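Local coordinates for protein NalD (PDB 5DAJ) that represses, as a secondary TetR-family regulator, the MexAB-OprM multidrug efflux pump of Pseudomonas aeruginosa, and binds novobiocin, which induces expression of the pump, at residues Ile15-Glu20 and Gln102-Arg107; Ile111-Cys116 and Asp176-Pro181. All blocks are in the same frame, centred on the assembly; numbering follows the deposited sequence.

Contact 1 of 2, residues Ile15-Glu20 and Gln102-Arg107; sequences ILLAAE and QEKKRR
Glu20 shares its carboxylate between Lys104 and Arg107, one oxygen to each, in a three-residue salt-bridge network that ties helix 6-26 to helix 103-114. The shorter arm joins Arg107 NE to Glu20 OE2 at 2.7 Å, with a nearly straight N-H...O angle of 165°. The acceptor lies in the guanidinium plane and is approached on its anti side, while the two flat groups are turned 48° against each other. In the other arm, Lys104 NZ reaches the syn lone pair of Glu20 OE1 at 3.2 Å. Two positive charges on one buried glutamate would probably stabilise its ionised form.

An extended glutamate makes this reach possible: CG stands anti to the backbone N, and the chain crosses both basic side chains at about a right angle. The methyl Leu17 CD2 lies beside the ammonium group, 3.5 Å from Lys104 NZ, and its side chain also crosses the lysine at about a right angle.

The axes of the two short segments come no nearer than 12.2 Å, with 56° between their N-to-C directions, so long side chains rather than close backbones span the gap. Beside the network, Met61 of helix 54-63 packs on Glu20, and Gln64 in the following loop touches Lys104.

Contact 2 of 2, residues Ile111-Cys116 and Asp176-Pro181; sequences ILMQRC and DWLRDP
Arg179, whose aliphatic stem lies against Gln114 across the contact, turns its guanidinium back along its own helix, where NH2 meets Asp176 OD1 at 2.6 Å. This salt bridge links residues three apart in sequence near the C-terminal end of helix 159-179, in the all-helical C-terminal region that TetR-family repressors generally use for effector binding and dimerisation. Its N-H...O angle is 159°. The carboxylate oxygen lies in the guanidinium plane, yet the nitrogen approaches it from above the carboxylate plane, 43° out of it.

A bend at chi3 (46°) brings the charged end of Arg179 round, leaving the first part of its chain beside Gln114. There the glutamine amide is set against the arginine backbone and stem, with Gln114 CD 3.9 Å from Arg179 CA.

The second subunit of the dimer closes over this end of the helix. Its Asn130 accepts a hydrogen bond from Arg179 NH1, and its His167 ND1 is hydrogen-bonded to Asp176 OD2, so both members of the salt bridge are also held across the subunit boundary.

Apolar packing completes the join. Leu178 points toward helix 103-114, where Arg106, Leu109 and Thr110 also touch its side chain. The selenomethionine Met113, in the last turn of that helix, also points toward 176-181, and its extended chain crosses Leu178 obliquely, with Met113 SE 4.0 Å from Leu178 CD1.

In the fold
The two contacts follow one another along the chain, since both segments of contact 1 come before either segment of contact 2 in the sequence, and their centres lie about 14 Å apart. Helix 103-114 serves both: its first turns face helix 6-26 of the DNA-binding region, and its last turns meet helix 159-179 near the second subunit. The sites also touch directly, as Ile111 CD1 packs 3.4 Å from Glu20 O, and the Arg106 side chain lies against Trp177. One short helix thus joins the DNA-binding region to the dimer-forming part of the effector region. As in other TetR-family repressors, such a helix could transmit ligand-induced movement to the DNA-reading heads.

Contact 1 of 2, residues Ile15-Glu20 and Gln102-Arg107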
ATOM      1  N   ILE A  15      15.369 -17.292 -16.022  1.00 42.94           N
ATOM      2  CA  ILE A  15      15.810 -15.967 -15.564  1.00 42.87           C
ATOM      3  C   ILE A  15      14.783 -15.310 -14.618  1.00 41.67           C
ATOM      4  O   ILE A  15      15.162 -14.775 -13.569  1.00 40.72           O
ATOM      5  CB  ILE A  15      16.124 -15.020 -16.760  1.00 44.39           C
ATOM      6  CG1 ILE A  15      17.402 -15.483 -17.471  1.00 44.94           C
ATOM      7  CG2 ILE A  15      16.293 -13.576 -16.299  1.00 42.08           C
ATOM      8  CD1 ILE A  15      17.659 -14.812 -18.805  1.00 46.70           C
ATOM      9  N   LEU A  16      13.507 -15.333 -15.006  1.00 39.19           N
ATOM     10  CA  LEU A  16      12.438 -14.715 -14.204  1.00 42.22           C
ATOM     11  C   LEU A  16      12.252 -15.396 -12.857  1.00 44.55           C
ATOM     12  O   LEU A  16      11.995 -14.723 -11.842  1.00 51.16           O
ATOM     13  CB  LEU A  16      11.099 -14.666 -14.967  1.00 46.08           C
ATOM     14  CG  LEU A  16      11.078 -13.716 -16.171  1.00 49.67           C
ATOM     15  CD1 LEU A  16       9.780 -13.888 -16.952  1.00 52.61           C
ATOM     16  CD2 LEU A  16      11.242 -12.259 -15.751  1.00 56.07           C
ATOM     17  N   LEU A  17      12.336 -16.720 -12.856  1.00 40.87           N
ATOM     18  CA  LEU A  17      12.245 -17.482 -11.608  1.00 49.57           C
ATOM     19  C   LEU A  17      13.394 -17.153 -10.651  1.00 48.11           C
ATOM     20  O   LEU A  17      13.172 -16.966  -9.449  1.00 58.42           O
ATOM     21  CB  LEU A  17      12.228 -18.988 -11.884  1.00 56.16           C
ATOM     22  CG  LEU A  17      10.866 -19.589 -12.266  1.00 64.79           C
ATOM     23  CD1 LEU A  17      11.048 -21.038 -12.684  1.00 71.53           C
ATOM     24  CD2 LEU A  17       9.861 -19.489 -11.119  1.00 71.54           C
ATOM     25  N   ALA A  18      14.602 -17.090 -11.197  1.00 41.14           N
ATOM     26  CA  ALA A  18      15.805 -16.696 -10.449  1.00 43.79           C
ATOM     27  C   ALA A  18      15.671 -15.304  -9.838  1.00 44.11           C
ATOM     28  O   ALA A  18      15.879 -15.119  -8.638  1.00 48.83           O
ATOM     29  CB  ALA A  18      17.031 -16.739 -11.346  1.00 45.14           C
ATOM     30  N   ALA A  19      15.265 -14.350 -10.666  1.00 39.80           N
ATOM     31  CA  ALA A  19      15.015 -12.978 -10.219  1.00 41.14           C
ATOM     32  C   ALA A  19      13.927 -12.894  -9.138  1.00 42.90           C
ATOM     33  O   ALA A  19      14.046 -12.119  -8.179  1.00 43.45           O
ATOM     34  CB  ALA A  19      14.635 -12.102 -11.403  1.00 45.22           C
ATOM     35  N   GLU A  20      12.852 -13.661  -9.331  1.00 41.66           N
ATOM     36  CA  GLU A  20      11.736 -13.725  -8.370  1.00 45.12           C
ATOM     37  C   GLU A  20      12.259 -14.128  -6.994  1.00 48.88           C
ATOM     38  O   GLU A  20      11.999 -13.449  -6.005  1.00 53.93           O
ATOM     39  CB  GLU A  20      10.661 -14.702  -8.853  1.00 45.12           C
ATOM     40  CG  GLU A  20       9.437 -14.839  -7.955  1.00 49.62           C
ATOM     41  CD  GLU A  20       8.479 -15.924  -8.425  1.00 53.31           C
ATOM     42  OE1 GLU A  20       8.303 -16.100  -9.647  1.00 50.49           O
ATOM     43  OE2 GLU A  20       7.888 -16.607  -7.560  1.00 63.30           O
ATOM     44  N   GLN A 102      -2.815 -18.741  -4.878  1.00 61.43           N
ATOM     45  CA  GLN A 102      -1.776 -18.591  -5.919  1.00 57.51           C
ATOM     46  C   GLN A 102      -0.433 -18.108  -5.362  1.00 60.48           C
ATOM     47  O   GLN A 102      -0.201 -16.904  -5.248  1.00 57.02           O
ATOM     48  CB  GLN A 102      -2.259 -17.637  -7.001  1.00 60.69           C
ATOM     49  CG  GLN A 102      -3.402 -18.186  -7.837  1.00 68.90           C
ATOM     50  CD  GLN A 102      -3.992 -17.146  -8.781  1.00 80.70           C
ATOM     51  OE1 GLN A 102      -3.290 -16.237  -9.239  1.00 94.28           O
ATOM     52  NE2 GLN A 102      -5.284 -17.266  -9.071  1.00 77.19           N
ATOM     53  N   GLU A 103       0.444 -19.058  -5.026  1.00 56.22           N
ATOM     54  CA  GLU A 103       1.757 -18.756  -4.438  1.00 58.38           C
ATOM     55  C   GLU A 103       2.606 -17.826  -5.312  1.00 58.63           C
ATOM     56  O   GLU A 103       3.250 -16.913  -4.783  1.00 61.30           O
ATOM     57  CB  GLU A 103       2.551 -20.032  -4.154  1.00 61.11           C
ATOM     58  CG  GLU A 103       3.872 -19.787  -3.421  1.00 66.17           C
ATOM     59  CD  GLU A 103       4.587 -21.056  -2.972  1.00 77.58           C
ATOM     60  OE1 GLU A 103       5.748 -20.934  -2.520  1.00 84.56           O
ATOM     61  OE2 GLU A 103       4.010 -22.167  -3.060  1.00 86.36           O
ATOM     62  N   LYS A 104       2.608 -18.063  -6.625  1.00 54.69           N
ATOM     63  CA  LYS A 104       3.385 -17.220  -7.547  1.00 58.63           C
ATOM     64  C   LYS A 104       2.945 -15.754  -7.436  1.00 61.58           C
ATOM     65  O   LYS A 104       3.792 -14.855  -7.324  1.00 61.07           O
ATOM     66  CB  LYS A 104       3.270 -17.652  -9.014  1.00 63.54           C
ATOM     67  CG  LYS A 104       4.409 -17.104  -9.870  1.00 68.74           C
ATOM     68  CD  LYS A 104       4.276 -17.451 -11.351  1.00 70.45           C
ATOM     69  CE  LYS A 104       5.545 -17.117 -12.153  1.00 74.50           C
ATOM     70  NZ  LYS A 104       6.764 -17.888 -11.779  1.00 79.10           N
ATOM     71  N   LYS A 105       1.624 -15.540  -7.466  1.00 55.39           N
ATOM     72  CA  LYS A 105       1.018 -14.208  -7.297  1.00 54.75           C
ATOM     73  C   LYS A 105       1.449 -13.576  -5.979  1.00 51.11           C
ATOM     74  O   LYS A 105       1.867 -12.422  -5.935  1.00 56.66           O
ATOM     75  CB  LYS A 105      -0.519 -14.280  -7.340  1.00 64.82           C
ATOM     76  CG  LYS A 105      -1.246 -12.953  -7.605  1.00 72.01           C
ATOM     77  CD  LYS A 105      -2.752 -13.077  -7.313  1.00 74.72           C
ATOM     78  CE  LYS A 105      -3.645 -12.349  -8.307  1.00 73.30           C
ATOM     79  NZ  LYS A 105      -3.880 -10.928  -7.929  1.00 73.46           N
ATOM     80  N   ARG A 106       1.332 -14.354  -4.909  1.00 49.89           N
ATOM     81  CA  ARG A 106       1.696 -13.899  -3.569  1.00 43.31           C
ATOM     82  C   ARG A 106       3.160 -13.455  -3.552  1.00 51.16           C
ATOM     83  O   ARG A 106       3.450 -12.341  -3.125  1.00 53.48           O
ATOM     84  CB  ARG A 106       1.456 -14.994  -2.526  1.00 49.08           C
ATOM     85  CG  ARG A 106       1.655 -14.551  -1.079  1.00 50.95           C
ATOM     86  CD  ARG A 106       1.750 -15.740  -0.143  1.00 60.91           C
ATOM     87  NE  ARG A 106       0.789 -16.799  -0.488  1.00 68.93           N
ATOM     88  CZ  ARG A 106       1.075 -18.091  -0.689  1.00 71.43           C
ATOM     89  NH1 ARG A 106       2.312 -18.574  -0.549  1.00 75.37           N
ATOM     90  NH2 ARG A 106       0.092 -18.925  -1.013  1.00 79.20           N
ATOM     91  N   ARG A 107       4.048 -14.311  -4.049  1.00 43.21           N
ATOM     92  CA  ARG A 107       5.492 -14.025  -4.071  1.00 45.17           C
ATOM     93  C   ARG A 107       5.826 -12.728  -4.832  1.00 43.08           C
ATOM     94  O   ARG A 107       6.518 -11.851  -4.307  1.00 42.02           O
ATOM     95  CB  ARG A 107       6.282 -15.201  -4.663  1.00 47.29           C
ATOM     96  CG  ARG A 107       6.300 -16.444  -3.775  1.00 50.82           C
ATOM     97  CD  ARG A 107       6.866 -17.680  -4.482  1.00 49.06           C
ATOM     98  NE  ARG A 107       8.201 -17.459  -5.042  1.00 49.16           N
ATOM     99  CZ  ARG A 107       9.363 -17.608  -4.398  1.00 50.81           C
ATOM    100  NH1 ARG A 107       9.417 -18.008  -3.133  1.00 45.59           N
ATOM    101  NH2 ARG A 107      10.502 -17.354  -5.032  1.00 59.11           N
TER

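Contact 2 of 2, residues Ile111-Cys116 and Asp176-Pro181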
ATOM      1  N   ILE A 111       6.977  -8.883  -3.555  1.00 48.02           N
ATOM      2  CA  ILE A 111       8.115  -8.133  -4.109  1.00 50.53           C
ATOM      3  C   ILE A 111       7.702  -6.693  -4.435  1.00 49.74           C
ATOM      4  O   ILE A 111       8.360  -5.735  -4.016  1.00 52.23           O
ATOM      5  CB  ILE A 111       8.694  -8.780  -5.382  1.00 47.49           C
ATOM      6  CG1 ILE A 111       9.384 -10.095  -5.047  1.00 47.86           C
ATOM      7  CG2 ILE A 111       9.689  -7.841  -6.039  1.00 47.30           C
ATOM      8  CD1 ILE A 111       9.635 -10.967  -6.253  1.00 46.87           C
ATOM      9  N   LEU A 112       6.609  -6.572  -5.184  1.00 47.72           N
ATOM     10  CA  LEU A 112       6.087  -5.277  -5.632  1.00 46.02           C
ATOM     11  C   LEU A 112       5.841  -4.280  -4.498  1.00 50.66           C
ATOM     12  O   LEU A 112       6.216  -3.112  -4.581  1.00 56.71           O
ATOM     13  CB  LEU A 112       4.784  -5.463  -6.406  1.00 42.49           C
ATOM     14  CG  LEU A 112       4.036  -4.178  -6.761  1.00 45.93           C
ATOM     15  CD1 LEU A 112       4.909  -3.290  -7.624  1.00 48.52           C
ATOM     16  CD2 LEU A 112       2.721  -4.481  -7.466  1.00 48.05           C
HETATM   17  N   MSE A 113       5.223  -4.754  -3.435  1.00 50.50           N
HETATM   18  CA  MSE A 113       4.774  -3.865  -2.361  1.00 50.95           C
HETATM   19  C   MSE A 113       5.667  -3.815  -1.164  1.00 49.34           C
HETATM   20  O   MSE A 113       5.514  -2.947  -0.311  1.00 44.60           O
HETATM   21  CB  MSE A 113       3.411  -4.342  -1.923  1.00 56.89           C
HETATM   22  CG  MSE A 113       2.498  -4.332  -3.142  1.00 69.70           C
HETATM   23 SE   MSE A 113       0.654  -4.573  -2.569  1.00 85.08          SE
HETATM   24  CE  MSE A 113      -0.167  -4.411  -4.359  1.00 58.04           C
ATOM     25  N   GLN A 114       6.651  -4.695  -1.128  1.00 52.29           N
ATOM     26  CA  GLN A 114       7.483  -4.884   0.058  1.00 63.81           C
ATOM     27  C   GLN A 114       8.995  -4.940  -0.155  1.00 61.81           C
ATOM     28  O   GLN A 114       9.765  -4.569   0.750  1.00 56.62           O
ATOM     29  CB  GLN A 114       7.058  -6.172   0.723  1.00 65.67           C
ATOM     30  CG  GLN A 114       7.187  -6.166   2.222  1.00 69.71           C
ATOM     31  CD  GLN A 114       5.868  -5.900   2.866  1.00 67.93           C
ATOM     32  OE1 GLN A 114       4.860  -6.549   2.536  1.00 81.47           O
ATOM     33  NE2 GLN A 114       5.846  -4.924   3.774  1.00 39.01           N
ATOM     34  N   ARG A 115       9.417  -5.390  -1.330  1.00 51.34           N
ATOM     35  CA  ARG A 115      10.826  -5.617  -1.591  1.00 57.13           C
ATOM     36  C   ARG A 115      11.378  -4.763  -2.732  1.00 57.35           C
ATOM     37  O   ARG A 115      12.382  -5.137  -3.330  1.00 61.40           O
ATOM     38  CB  ARG A 115      11.065  -7.090  -1.914  1.00 60.50           C
ATOM     39  CG  ARG A 115      10.585  -8.074  -0.866  1.00 65.42           C
ATOM     40  CD  ARG A 115      11.490  -8.111   0.354  1.00 70.38           C
ATOM     41  NE  ARG A 115      10.711  -8.275   1.575  1.00 73.04           N
ATOM     42  CZ  ARG A 115      10.158  -9.412   1.993  1.00 76.77           C
ATOM     43  NH1 ARG A 115      10.284 -10.541   1.304  1.00 70.22           N
ATOM     44  NH2 ARG A 115       9.461  -9.418   3.126  1.00 96.98           N
ATOM     45  N   CYS A 116      10.763  -3.620  -3.034  1.00 53.99           N
ATOM     46  CA  CYS A 116      11.333  -2.722  -4.037  1.00 59.80           C
ATOM     47  C   CYS A 116      10.993  -1.251  -3.852  1.00 58.33           C
ATOM     48  O   CYS A 116       9.923  -0.897  -3.397  1.00 57.84           O
ATOM     49  CB  CYS A 116      10.981  -3.180  -5.448  1.00 58.10           C
ATOM     50  SG  CYS A 116       9.463  -2.529  -6.108  1.00 66.29           S
ATOM     51  N   ASP A 176      -1.726  -4.636   3.530  1.00 40.90           N
ATOM     52  CA  ASP A 176      -1.796  -5.075   4.933  1.00 41.44           C
ATOM     53  C   ASP A 176      -1.463  -6.551   5.062  1.00 42.28           C
ATOM     54  O   ASP A 176      -0.612  -6.930   5.867  1.00 47.88           O
ATOM     55  CB  ASP A 176      -3.181  -4.810   5.556  1.00 42.90           C
ATOM     56  CG  ASP A 176      -3.228  -3.559   6.427  1.00 45.94           C
ATOM     57  OD1 ASP A 176      -2.174  -3.045   6.840  1.00 45.26           O
ATOM     58  OD2 ASP A 176      -4.347  -3.087   6.720  1.00 46.69           O
ATOM     59  N   TRP A 177      -2.138  -7.381   4.275  1.00 42.39           N
ATOM     60  CA  TRP A 177      -2.004  -8.833   4.418  1.00 44.16           C
ATOM     61  C   TRP A 177      -0.610  -9.323   4.059  1.00 46.42           C
ATOM     62  O   TRP A 177      -0.048 -10.155   4.760  1.00 49.04           O
ATOM     63  CB  TRP A 177      -3.024  -9.602   3.583  1.00 44.35           C
ATOM     64  CG  TRP A 177      -3.023 -11.044   3.955  1.00 44.66           C
ATOM     65  CD1 TRP A 177      -3.638 -11.600   5.033  1.00 48.70           C
ATOM     66  CD2 TRP A 177      -2.343 -12.100   3.289  1.00 45.05           C
ATOM     67  NE1 TRP A 177      -3.396 -12.945   5.071  1.00 52.69           N
ATOM     68  CE2 TRP A 177      -2.601 -13.281   4.011  1.00 50.26           C
ATOM     69  CE3 TRP A 177      -1.545 -12.172   2.147  1.00 49.84           C
ATOM     70  CZ2 TRP A 177      -2.091 -14.526   3.628  1.00 53.85           C
ATOM     71  CZ3 TRP A 177      -1.035 -13.412   1.765  1.00 52.72           C
ATOM     72  CH2 TRP A 177      -1.312 -14.570   2.505  1.00 51.71           C
ATOM     73  N   LEU A 178      -0.067  -8.806   2.964  1.00 44.03           N
ATOM     74  CA  LEU A 178       1.291  -9.159   2.533  1.00 42.83           C
ATOM     75  C   LEU A 178       2.360  -8.681   3.520  1.00 44.26           C
ATOM     76  O   LEU A 178       3.366  -9.353   3.712  1.00 49.30           O
ATOM     77  CB  LEU A 178       1.578  -8.595   1.155  1.00 42.24           C
ATOM     78  CG  LEU A 178       0.762  -9.197   0.009  1.00 41.60           C
ATOM     79  CD1 LEU A 178       0.842  -8.327  -1.240  1.00 41.24           C
ATOM     80  CD2 LEU A 178       1.205 -10.615  -0.290  1.00 41.24           C
ATOM     81  N   ARG A 179       2.125  -7.535   4.153  1.00 48.51           N
ATOM     82  CA  ARG A 179       2.992  -7.027   5.240  1.00 47.11           C
ATOM     83  C   ARG A 179       2.893  -7.928   6.483  1.00 50.99           C
ATOM     84  O   ARG A 179       3.899  -8.281   7.075  1.00 52.57           O
ATOM     85  CB  ARG A 179       2.625  -5.583   5.604  1.00 46.80           C
ATOM     86  CG  ARG A 179       3.493  -4.942   6.692  1.00 45.53           C
ATOM     87  CD  ARG A 179       3.010  -3.556   7.099  1.00 49.17           C
ATOM     88  NE  ARG A 179       1.558  -3.529   7.316  1.00 54.62           N
ATOM     89  CZ  ARG A 179       0.936  -3.982   8.406  1.00 56.74           C
ATOM     90  NH1 ARG A 179       1.609  -4.492   9.435  1.00 64.23           N
ATOM     91  NH2 ARG A 179      -0.380  -3.921   8.471  1.00 61.48           N
ATOM     92  N   ASP A 180       1.663  -8.268   6.868  1.00 58.14           N
ATOM     93  CA  ASP A 180       1.378  -9.101   8.056  1.00 51.10           C
ATOM     94  C   ASP A 180       0.209 -10.061   7.774  1.00 48.81           C
ATOM     95  O   ASP A 180      -0.956  -9.683   7.916  1.00 47.53           O
ATOM     96  CB  ASP A 180       1.051  -8.214   9.265  1.00 51.31           C
ATOM     97  CG  ASP A 180       0.702  -9.018  10.523  1.00 57.83           C
ATOM     98  OD1 ASP A 180       0.905 -10.251  10.545  1.00 60.91           O
ATOM     99  OD2 ASP A 180       0.220  -8.402  11.502  1.00 65.75           O
ATOM    100  N   PRO A 181       0.514 -11.310   7.374  1.00 49.68           N
ATOM    101  CA  PRO A 181      -0.541 -12.293   7.056  1.00 50.00           C
ATOM    102  C   PRO A 181      -1.331 -12.846   8.239  1.00 49.33           C
ATOM    103  O   PRO A 181      -2.297 -13.575   8.032  1.00 51.71           O
ATOM    104  CB  PRO A 181       0.214 -13.427   6.337  1.00 48.12           C
ATOM    105  CG  PRO A 181       1.643 -13.230   6.656  1.00 49.21           C
ATOM    106  CD  PRO A 181       1.846 -11.777   6.947  1.00 48.54           C
TER